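Beta-galactosidase (Bacteroides thetaiotaomicron, PDB 5MUJ) binds the chain B oligosaccharide of the plant pectin rhamnogalacturonan II and probably acts on it as an arabinofuranosidase. Local coordinates at residues I37-E40 / V41-P44; Q140-G144 / R145-T149; S306-L309 / V310-T313. One frame throughout, in Å; residues are numbered along the deposited sequence.

Contact 1: residues I37-E40 / V41-P44; sequences IYEE and VKTP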
loop_
_atom_site.group_PDB
_atom_site.type_symbol
_atom_site.label_atom_id
_atom_site.label_comp_id
_atom_site.label_asym_id
_atom_site.label_seq_id
_atom_site.Cartn_x
_atom_site.Cartn_y
_atom_site.Cartn_z
ATOM N N ILE A 37 2.879 -11.037 -18.514
ATOM C CA ILE A 37 2.959 -10.494 -17.136
ATOM C C ILE A 37 1.832 -11.070 -16.275
ATOM O O ILE A 37 2.085 -11.535 -15.164
ATOM C CB ILE A 37 2.923 -8.942 -17.111
ATOM C CG1 ILE A 37 4.227 -8.417 -17.710
ATOM C CG2 ILE A 37 2.755 -8.428 -15.677
ATOM C CD1 ILE A 37 4.177 -6.955 -18.110
ATOM N N TYR A 38 0.608 -11.099 -16.806
ATOM C CA TYR A 38 -0.516 -11.729 -16.091
ATOM C C TYR A 38 -0.194 -13.190 -15.673
ATOM O O TYR A 38 -0.400 -13.567 -14.533
ATOM C CB TYR A 38 -1.830 -11.653 -16.911
ATOM C CG TYR A 38 -2.977 -12.444 -16.299
ATOM C CD1 TYR A 38 -3.770 -11.925 -15.294
ATOM C CD2 TYR A 38 -3.265 -13.727 -16.752
ATOM C CE1 TYR A 38 -4.815 -12.664 -14.737
ATOM C CE2 TYR A 38 -4.299 -14.462 -16.211
ATOM C CZ TYR A 38 -5.064 -13.947 -15.213
ATOM O OH TYR A 38 -6.085 -14.658 -14.660
ATOM N N GLU A 39 0.299 -13.988 -16.607
ATOM C CA GLU A 39 0.584 -15.393 -16.335
ATOM C C GLU A 39 1.683 -15.482 -15.280
ATOM O O GLU A 39 1.634 -16.339 -14.416
ATOM C CB GLU A 39 0.996 -16.072 -17.620
ATOM C CG GLU A 39 -0.102 -16.236 -18.648
ATOM C CD GLU A 39 -1.409 -16.865 -18.164
ATOM O OE1 GLU A 39 -1.413 -17.719 -17.244
ATOM O OE2 GLU A 39 -2.462 -16.552 -18.755
ATOM N N GLU A 40 2.657 -14.580 -15.334
ATOM C CA GLU A 40 3.753 -14.541 -14.347
ATOM C C GLU A 40 3.303 -14.166 -12.926
ATOM O O GLU A 40 3.849 -14.682 -11.952
ATOM C CB GLU A 40 4.848 -13.578 -14.844
ATOM C CG GLU A 40 6.093 -13.420 -13.965
ATOM C CD GLU A 40 6.941 -14.678 -13.829
ATOM O OE1 GLU A 40 6.811 -15.602 -14.664
ATOM O OE2 GLU A 40 7.764 -14.696 -12.888
ATOM N N VAL A 41 2.337 -13.239 -12.800
ATOM C CA VAL A 41 1.976 -12.702 -11.464
ATOM C C VAL A 41 0.704 -13.273 -10.840
ATOM O O VAL A 41 0.410 -12.997 -9.678
ATOM C CB VAL A 41 1.898 -11.154 -11.469
ATOM C CG1 VAL A 41 3.174 -10.586 -12.057
ATOM C CG2 VAL A 41 0.674 -10.693 -12.228
ATOM N N LYS A 42 -0.039 -14.094 -11.574
ATOM C CA LYS A 42 -1.346 -14.515 -11.083
ATOM C C LYS A 42 -1.233 -15.440 -9.874
ATOM O O LYS A 42 -0.269 -16.210 -9.762
ATOM C CB LYS A 42 -2.209 -15.145 -12.178
ATOM C CG LYS A 42 -1.630 -16.441 -12.748
ATOM C CD LYS A 42 -2.460 -16.988 -13.902
ATOM C CE LYS A 42 -2.112 -18.448 -14.202
ATOM N NZ LYS A 42 -2.977 -19.018 -15.263
ATOM N N THR A 43 -2.257 -15.371 -9.037
ATOM C CA THR A 43 -2.404 -16.135 -7.821
ATOM C C THR A 43 -3.840 -16.616 -7.645
ATOM O O THR A 43 -4.640 -15.988 -6.960
ATOM C CB THR A 43 -1.986 -15.304 -6.622
ATOM O OG1 THR A 43 -2.771 -14.081 -6.591
ATOM C CG2 THR A 43 -0.515 -15.041 -6.681
ATOM N N PRO A 44 -4.198 -17.737 -8.299
ATOM C CA PRO A 44 -5.564 -18.250 -8.243
ATOM C C PRO A 44 -6.038 -18.836 -6.901
ATOM O O PRO A 44 -7.254 -18.949 -6.693
ATOM C CB PRO A 44 -5.542 -19.376 -9.298
ATOM C CG PRO A 44 -4.439 -19.012 -10.221
ATOM C CD PRO A 44 -3.401 -18.450 -9.314
HETATM O O HOH W 1 1.804 -17.027 -11.375
#
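Lys42 places CG between its backbone N and carbonyl carbon (chi1 64°) and then runs straight, while Glu39 folds back at its second torsion (chi2 -51°), which lays the two chains side by side, pointing the same way. Their ends close a salt bridge in which Lys42 NZ lies 2.8 Å from Glu39 OE1 and uses the syn lone pair of that oxygen. On its way there the lysine chain slants across Tyr38: its CB lies over one face of the phenol ring, and CD comes within 3.9 Å of Tyr38 CE2. The backbone beneath is the last turn of a helix. Val41 N donates to Ile37 O (2.9 Å), and Lys42, the first residue to leave helical angles, sends only a weak bond from its N to Tyr38 O (3.0 Å). Inside, Val41 CG1 rests on Ile37 CG2 at 4.2 Å. This is the C-terminal end of helix 31-41, just before strand 45-51. Tyr38 stacks on Trp315, Glu40 OE2 makes a salt bridge with Lys339 and accepts a hydrogen bond from Trp133 NE1, and Ile37 and Val41 pack against strand 282-290 through Val282, Val284 and Phe286, with Phe303 and Ala305 of strand 299-306 also touching Ile37.

Contact 2: residues Q140-G144 / R145-T149; sequences QTYKG and RHWMT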
loop_
_atom_site.group_PDB
_atom_site.type_symbol
_atom_site.label_atom_id
_atom_site.label_comp_id
_atom_site.label_asym_id
_atom_site.label_seq_id
_atom_site.Cartn_x
_atom_site.Cartn_y
_atom_site.Cartn_z
ATOM N N GLN A 140 16.513 -1.272 1.368
ATOM C CA GLN A 140 17.839 -0.734 1.152
ATOM C C GLN A 140 18.074 0.405 2.129
ATOM O O GLN A 140 17.123 1.038 2.600
ATOM C CB GLN A 140 17.978 -0.272 -0.287
ATOM C CG GLN A 140 17.864 -1.431 -1.253
ATOM C CD GLN A 140 17.783 -0.999 -2.684
ATOM O OE1 GLN A 140 18.700 -1.258 -3.462
ATOM N NE2 GLN A 140 16.679 -0.365 -3.056
ATOM N N THR A 141 19.334 0.636 2.463
ATOM C CA THR A 141 19.711 1.744 3.324
ATOM C C THR A 141 20.197 2.946 2.513
ATOM O O THR A 141 20.688 2.829 1.372
ATOM C CB THR A 141 20.816 1.359 4.329
ATOM O OG1 THR A 141 22.019 1.063 3.619
ATOM C CG2 THR A 141 20.416 0.168 5.172
ATOM N N TYR A 142 20.076 4.101 3.152
ATOM C CA TYR A 142 20.575 5.360 2.630
ATOM C C TYR A 142 21.031 6.170 3.846
ATOM O O TYR A 142 20.279 6.311 4.809
ATOM C CB TYR A 142 19.477 6.078 1.840
ATOM C CG TYR A 142 19.779 7.525 1.473
ATOM C CD1 TYR A 142 20.782 7.849 0.560
ATOM C CD2 TYR A 142 19.058 8.563 2.041
ATOM C CE1 TYR A 142 21.044 9.176 0.210
ATOM C CE2 TYR A 142 19.324 9.884 1.720
ATOM C CZ TYR A 142 20.318 10.192 0.803
ATOM O OH TYR A 142 20.562 11.536 0.472
ATOM N N LYS A 143 22.283 6.636 3.801
ATOM C CA LYS A 143 22.915 7.383 4.884
ATOM C C LYS A 143 22.881 6.587 6.187
ATOM O O LYS A 143 22.691 7.139 7.275
ATOM C CB LYS A 143 22.282 8.774 5.024
ATOM C CG LYS A 143 22.538 9.638 3.794
ATOM C CD LYS A 143 22.984 11.048 4.129
ATOM C CE LYS A 143 21.823 12.033 4.178
ATOM N NZ LYS A 143 21.724 12.811 2.907
ATOM N N GLY A 144 23.064 5.275 6.044
ATOM C CA GLY A 144 23.138 4.360 7.163
ATOM C C GLY A 144 21.825 4.050 7.842
ATOM O O GLY A 144 21.825 3.440 8.908
ATOM N N ARG A 145 20.705 4.472 7.244
ATOM C CA ARG A 145 19.395 4.288 7.834
ATOM C C ARG A 145 18.466 3.547 6.892
ATOM O O ARG A 145 18.652 3.593 5.675
ATOM C CB ARG A 145 18.744 5.632 8.142
ATOM C CG ARG A 145 19.591 6.556 8.992
ATOM C CD ARG A 145 18.814 7.805 9.414
ATOM N NE ARG A 145 19.228 8.238 10.745
ATOM C CZ ARG A 145 18.513 8.174 11.873
ATOM N NH1 ARG A 145 19.086 8.599 12.991
ATOM N NH2 ARG A 145 17.248 7.740 11.920
ATOM N N HIS A 146 17.460 2.895 7.473
ATOM C CA HIS A 146 16.274 2.446 6.736
ATOM C C HIS A 146 15.200 3.514 6.859
ATOM O O HIS A 146 15.158 4.275 7.838
ATOM C CB HIS A 146 15.760 1.103 7.254
ATOM C CG HIS A 146 16.692 -0.039 6.987
ATOM N ND1 HIS A 146 16.674 -0.738 5.808
ATOM C CD2 HIS A 146 17.668 -0.599 7.740
ATOM C CE1 HIS A 146 17.584 -1.693 5.844
ATOM N NE2 HIS A 146 18.220 -1.613 6.998
ATOM N N TRP A 147 14.371 3.601 5.828
ATOM C CA TRP A 147 13.400 4.712 5.695
ATOM C C TRP A 147 11.987 4.183 5.504
ATOM O O TRP A 147 11.786 3.030 5.128
ATOM C CB TRP A 147 13.802 5.602 4.529
ATOM C CG TRP A 147 15.122 6.196 4.702
ATOM C CD1 TRP A 147 16.339 5.619 4.440
ATOM C CD2 TRP A 147 15.392 7.493 5.197
ATOM N NE1 TRP A 147 17.351 6.493 4.758
ATOM C CE2 TRP A 147 16.792 7.655 5.216
ATOM C CE3 TRP A 147 14.584 8.534 5.639
ATOM C CZ2 TRP A 147 17.400 8.830 5.647
ATOM C CZ3 TRP A 147 15.194 9.720 6.067
ATOM C CH2 TRP A 147 16.586 9.852 6.061
HETATM N N MSE A 148 11.021 5.041 5.779
HETATM C CA MSE A 148 9.595 4.732 5.714
HETATM C C MSE A 148 8.841 6.011 5.481
HETATM O O MSE A 148 9.227 7.052 6.009
HETATM C CB MSE A 148 9.203 4.149 7.062
HETATM C CG MSE A 148 7.724 3.890 7.265
HETATM SE SE MSE A 148 7.372 3.375 9.119
HETATM C CE MSE A 148 7.109 1.535 8.535
ATOM N N THR A 149 7.793 5.957 4.680
ATOM C CA THR A 149 6.828 7.049 4.615
ATOM C C THR A 149 5.543 6.583 5.239
ATOM O O THR A 149 5.296 5.407 5.371
ATOM C CB THR A 149 6.540 7.553 3.196
ATOM O OG1 THR A 149 5.978 6.482 2.420
ATOM C CG2 THR A 149 7.823 8.114 2.565
HETATM O O HOH W 2 14.707 1.552 3.780
#
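Arg145 closes a type I' turn that begins at Tyr142, with Lys143 and Gly144 at its corners, both at positive phi. The two ends are tied twice: Tyr142 N donates to Arg145 O (2.9 Å), and Arg145 N returns a bond to Tyr142 O (3.1 Å), making one antiparallel hydrogen-bonded pair. The arginine's NH2 makes a salt bridge with Glu183 and a hydrogen bond with Ser171. His146 next turns its ring so that Thr141 CG2 sits over one face in a CH-pi contact, 3.6 Å from the ring centroid. Trp147 follows, its CG anti to the carbonyl carbon (chi1 -61°), and reaches back with NE1 to Tyr142 O (2.9 Å). That oxygen lies in the indole plane and takes its two donors from opposite faces of its own carbonyl plane. Tyr142 CD2 touches Trp147 CZ2 at 4.0 Å, the rings oblique. A leucine in place of Trp147 would probably leave Tyr142 O with only the Arg145 N-H from the turn and the CD2 edge of the Tyr142 ring without its neighbour. A water links Trp147 N to Gln140 O. The turn leads into strand 146-153: Trp147 bonds through its backbone to Ala127 and packs on Leu169 and Ser171 of strand 166-172, while Tyr142 meets Phe222 of strand 222-231 edge-to-face.

Contact 3: residues S306-L309 / V310-T313; sequences SYDL and VNWT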
loop_
_atom_site.group_PDB
_atom_site.type_symbol
_atom_site.label_atom_id
_atom_site.label_comp_id
_atom_site.label_asym_id
_atom_site.label_seq_id
_atom_site.Cartn_x
_atom_site.Cartn_y
_atom_site.Cartn_z
ATOM N N SER A 306 4.575 -0.317 -17.503
ATOM C CA SER A 306 5.175 0.890 -18.105
ATOM C C SER A 306 6.663 0.702 -18.329
ATOM O O SER A 306 7.324 -0.004 -17.567
ATOM C CB SER A 306 4.955 2.105 -17.198
ATOM O OG SER A 306 5.588 3.211 -17.756
ATOM N N TYR A 307 7.202 1.313 -19.383
ATOM C CA TYR A 307 8.667 1.313 -19.608
ATOM C C TYR A 307 9.346 2.550 -19.004
ATOM O O TYR A 307 10.569 2.525 -18.744
ATOM C CB TYR A 307 9.013 1.223 -21.095
ATOM C CG TYR A 307 8.625 -0.089 -21.706
ATOM C CD1 TYR A 307 9.378 -1.241 -21.444
ATOM C CD2 TYR A 307 7.516 -0.198 -22.547
ATOM C CE1 TYR A 307 9.028 -2.465 -21.996
ATOM C CE2 TYR A 307 7.153 -1.421 -23.092
ATOM C CZ TYR A 307 7.916 -2.551 -22.818
ATOM O OH TYR A 307 7.586 -3.786 -23.354
ATOM N N ASP A 308 8.544 3.590 -18.747
ATOM C CA ASP A 308 9.052 4.934 -18.398
ATOM C C ASP A 308 8.540 5.560 -17.078
ATOM O O ASP A 308 8.802 6.733 -16.812
ATOM C CB ASP A 308 8.779 5.886 -19.570
ATOM C CG ASP A 308 7.302 6.175 -19.788
ATOM O OD1 ASP A 308 6.472 5.960 -18.883
ATOM O OD2 ASP A 308 6.968 6.642 -20.895
ATOM N N LEU A 309 7.815 4.779 -16.279
ATOM C CA LEU A 309 7.223 5.189 -15.001
ATOM C C LEU A 309 6.069 6.180 -15.072
ATOM O O LEU A 309 5.426 6.399 -14.057
ATOM C CB LEU A 309 8.277 5.682 -13.997
ATOM C CG LEU A 309 9.295 4.632 -13.550
ATOM C CD1 LEU A 309 10.407 5.294 -12.739
ATOM C CD2 LEU A 309 8.632 3.561 -12.699
ATOM N N VAL A 310 5.755 6.714 -16.260
ATOM C CA VAL A 310 4.762 7.783 -16.402
ATOM C C VAL A 310 3.519 7.368 -17.210
ATOM O O VAL A 310 2.407 7.713 -16.846
ATOM C CB VAL A 310 5.424 9.019 -17.029
ATOM C CG1 VAL A 310 4.373 10.023 -17.468
ATOM C CG2 VAL A 310 6.401 9.635 -16.021
ATOM N N ASN A 311 3.729 6.658 -18.310
ATOM C CA ASN A 311 2.650 6.192 -19.164
ATOM C C ASN A 311 2.380 4.727 -18.861
ATOM O O ASN A 311 3.236 3.892 -19.091
ATOM C CB ASN A 311 3.042 6.360 -20.620
ATOM C CG ASN A 311 3.329 7.789 -20.968
ATOM O OD1 ASN A 311 4.459 8.148 -21.234
ATOM N ND2 ASN A 311 2.311 8.615 -20.902
ATOM N N TRP A 312 1.186 4.450 -18.353
ATOM C CA TRP A 312 0.852 3.132 -17.802
ATOM C C TRP A 312 -0.170 2.466 -18.684
ATOM O O TRP A 312 -1.159 3.074 -19.022
ATOM C CB TRP A 312 0.335 3.322 -16.379
ATOM C CG TRP A 312 1.469 3.686 -15.464
ATOM C CD1 TRP A 312 1.848 4.939 -15.081
ATOM C CD2 TRP A 312 2.422 2.773 -14.846
ATOM N NE1 TRP A 312 2.990 4.876 -14.299
ATOM C CE2 TRP A 312 3.328 3.561 -14.096
ATOM C CE3 TRP A 312 2.579 1.376 -14.840
ATOM C CZ2 TRP A 312 4.400 3.007 -13.379
ATOM C CZ3 TRP A 312 3.644 0.802 -14.105
ATOM C CH2 TRP A 312 4.542 1.617 -13.385
ATOM N N THR A 313 0.080 1.204 -19.048
ATOM C CA THR A 313 -0.872 0.417 -19.833
ATOM C C THR A 313 -1.588 -0.482 -18.831
ATOM O O THR A 313 -0.929 -1.219 -18.087
ATOM C CB THR A 313 -0.152 -0.454 -20.874
ATOM O OG1 THR A 313 0.588 0.373 -21.792
ATOM C CG2 THR A 313 -1.149 -1.320 -21.650
HETATM O O HOH W 3 5.973 3.258 -21.051
#
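Ser306 sets its CB over one face of Trp312, 3.4 Å from the centroid of the six-membered ring and nearly above it, in a CH-pi contact. With OG anti to the backbone N (chi1 177°), the hydroxyl turns off the ring and into the loop, where it donates to Asn311 O (2.8 Å), approaching from above that carbonyl's plane. Ser306 OG in turn accepts from Asp308 N (3.1 Å) and, weakly, from Leu309 N, so one small side chain ties both limbs of the loop. The edge of Trp312 has a different partner. Its NE1 donates to Leu309 O (2.9 Å), but it meets this carbonyl from well above its plane, 70° out of it, rather than on a lone pair, while Leu309 CD2 approaches Trp312 CZ2 at 4.3 Å. The indole is thus fixed both by a face contact and by a bond at its rim.

Asp308 reaches over the following backbone, and its OD1 takes two N-H groups. OD1 accepts from Asn311 N (2.9 Å) on its syn lone pair in an almost straight bond (175°), and from Val310 N (2.8 Å) on its anti side, out of the carboxylate plane. Two N-H groups gripping one atom limit the rotation of the carboxylate and hold the chain in its bend after Leu309, which has a positive phi. A water accepts from Tyr307 N beside this bend. Beyond the loop, Leu309 and Trp312 pack on Phe225 and Tyr283. The pieces are an ST turn at Ser306 followed by an Asx turn at Asp308, here building the loop between strand 299-306 and the short outermost strand 313-314 of one four-stranded blade, in a fold of five such sheets consistent with a five-bladed beta-propeller.

Overall arrangement
The three contacts follow one another along the chain, on separate parts of what appears to be a five-bladed propeller. Contact 1 ends the helix that precedes strand 45-51, the N-terminal strand that completes the blade made otherwise of 331-340, 343-351 and 357-363, a closure of the ring by both ends of the chain. Contact 2 opens strand 146-153 in the blade of 121-184, and contact 3 joins the last two strands of the blade of 270-314. Centres of contacts 1 and 3 are 19 Å apart, and strand 299-306 links them: helix 31-41 packs on it and Ser306 ends it. Contact 2 lies farther off, its centre 31 Å and 26 Å from those of contacts 1 and 3.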